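Local coordinates for CBS domain protein (Shewanella oneidensis, PDB 3LHH) that binds adenosine monophosphate between its paired CBS domains, forms the CBS-domain part of a larger membrane protein and may also bind flavin adenine dinucleotide, at residues M88-I92 with L112-C116. Residues are numbered along the deposited sequence; the frame is centred on the assembly and turned at random.
Sequences MVGII and LVKNC
In this tandem CBS pair, the loop 112-116 that leads into strand 117-120 joins the outermost strand, 88-93, of the first domain's sheet through a single antiparallel bridge, the hydrogen-bonded pair Ile91–Lys114. Lys114 N donates to Ile91 O at 2.8 Å, nearly straight at 170°, while Ile91 N gives a more bent bond (142°) to Lys114 O. Just before the bridge, Val89 and Gly90 form a classic beta bulge opposite Val80. The glycine lets the loop close in: Gly90 CA lies 3.3 Å from Lys114 O, where a side chain would collide with that oxygen and with Val113 CG1. Cys116 SG, placed between its own backbone N and carbonyl carbon (chi1 63°), packs against Gly90 CA at 3.7 Å, and Cys116 CB meets Ile91 CD1. Beyond the bridge, the Ile92 side chain runs across that of Val113 at about a right angle, CD1 touching Val113 CG2 at 3.7 Å, and Ile92 CG1 rests on Leu112 CB at 3.8 Å. With an alanine here, CG1, CG2 and CD1 are gone, which would probably open a gap beside Leu112 CB and Val113 CG2. Ile91 also touches Arg77, an AMP-binding residue of strand 77-81, and with Cys116 reaches Phe141 of strand 139-143 in the second domain, whereas Leu112 packs on Gln96 and Glu100 of helix 94-102.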
loop_
_atom_site.group_PDB
_atom_site.type_symbol
_atom_site.label_atom_id
_atom_site.label_comp_id
_atom_site.label_asym_id
_atom_site.label_seq_id
_atom_site.Cartn_x
_atom_site.Cartn_y
_atom_site.Cartn_z
HETATM N N MSE A 88 1.850 2.711 10.090
HETATM C CA MSE A 88 2.375 2.266 8.804
HETATM C C MSE A 88 3.849 2.603 8.680
HETATM O O MSE A 88 4.255 3.734 8.914
HETATM C CB MSE A 88 1.626 2.943 7.662
HETATM C CG MSE A 88 1.737 2.200 6.358
HETATM SE SE MSE A 88 0.659 0.627 6.555
HETATM C CE MSE A 88 -1.063 1.479 6.359
ATOM N N VAL A 89 4.654 1.629 8.292
ATOM C CA VAL A 89 6.078 1.886 8.150
ATOM C C VAL A 89 6.500 2.024 6.680
ATOM O O VAL A 89 7.516 2.649 6.386
ATOM C CB VAL A 89 6.912 0.809 8.866
ATOM C CG1 VAL A 89 8.367 0.925 8.488
ATOM C CG2 VAL A 89 6.761 0.958 10.372
ATOM N N GLY A 90 5.709 1.448 5.768
ATOM C CA GLY A 90 6.008 1.479 4.344
ATOM C C GLY A 90 5.331 0.354 3.565
ATOM O O GLY A 90 4.233 -0.077 3.886
ATOM N N ILE A 91 6.014 -0.142 2.547
ATOM C CA ILE A 91 5.396 -1.018 1.566
ATOM C C ILE A 91 6.411 -2.057 1.122
ATOM O O ILE A 91 7.612 -1.797 1.121
ATOM C CB ILE A 91 4.938 -0.203 0.340
ATOM C CG1 ILE A 91 3.724 0.653 0.681
ATOM C CG2 ILE A 91 4.606 -1.100 -0.830
ATOM C CD1 ILE A 91 3.499 1.753 -0.344
ATOM N N ILE A 92 5.928 -3.234 0.747
ATOM C CA ILE A 92 6.812 -4.316 0.348
ATOM C C ILE A 92 6.315 -4.879 -0.967
ATOM O O ILE A 92 5.103 -4.998 -1.188
ATOM C CB ILE A 92 6.844 -5.422 1.434
ATOM C CG1 ILE A 92 8.265 -5.601 1.957
ATOM C CG2 ILE A 92 6.320 -6.741 0.918
ATOM C CD1 ILE A 92 8.365 -5.449 3.458
ATOM N N LEU A 112 13.271 -4.987 3.514
ATOM C CA LEU A 112 12.671 -4.862 2.197
ATOM C C LEU A 112 11.650 -3.728 2.145
ATOM O O LEU A 112 11.076 -3.453 1.096
ATOM C CB LEU A 112 12.031 -6.183 1.750
ATOM C CG LEU A 112 12.987 -7.350 1.469
ATOM C CD1 LEU A 112 13.598 -7.844 2.770
ATOM C CD2 LEU A 112 12.277 -8.485 0.752
ATOM N N VAL A 113 11.424 -3.060 3.270
ATOM C CA VAL A 113 10.404 -2.026 3.302
ATOM C C VAL A 113 10.834 -0.835 2.455
ATOM O O VAL A 113 11.961 -0.371 2.564
ATOM C CB VAL A 113 10.139 -1.551 4.737
ATOM C CG1 VAL A 113 9.106 -0.420 4.749
ATOM C CG2 VAL A 113 9.685 -2.710 5.598
ATOM N N LYS A 114 9.937 -0.347 1.607
ATOM C CA LYS A 114 10.208 0.850 0.815
ATOM C C LYS A 114 9.292 1.958 1.300
ATOM O O LYS A 114 8.252 1.685 1.920
ATOM C CB LYS A 114 9.959 0.587 -0.670
ATOM C CG LYS A 114 10.575 -0.709 -1.192
ATOM C CD LYS A 114 12.093 -0.678 -1.106
ATOM C CE LYS A 114 12.706 -2.011 -1.507
ATOM N NZ LYS A 114 14.195 -1.974 -1.419
ATOM N N ASN A 115 9.669 3.200 1.018
ATOM C CA ASN A 115 8.939 4.354 1.532
ATOM C C ASN A 115 7.517 4.472 1.012
ATOM O O ASN A 115 7.223 4.096 -0.107
ATOM C CB ASN A 115 9.684 5.661 1.233
ATOM C CG ASN A 115 8.908 6.881 1.698
ATOM O OD1 ASN A 115 8.515 6.967 2.862
ATOM N ND2 ASN A 115 8.668 7.825 0.787
ATOM N N CYS A 116 6.644 5.030 1.836
ATOM C CA CYS A 116 5.245 5.191 1.490
ATOM C C CYS A 116 4.866 6.651 1.627
ATOM O O CYS A 116 5.287 7.319 2.577
ATOM C CB CYS A 116 4.390 4.363 2.448
ATOM S SG CYS A 116 4.504 4.896 4.185
#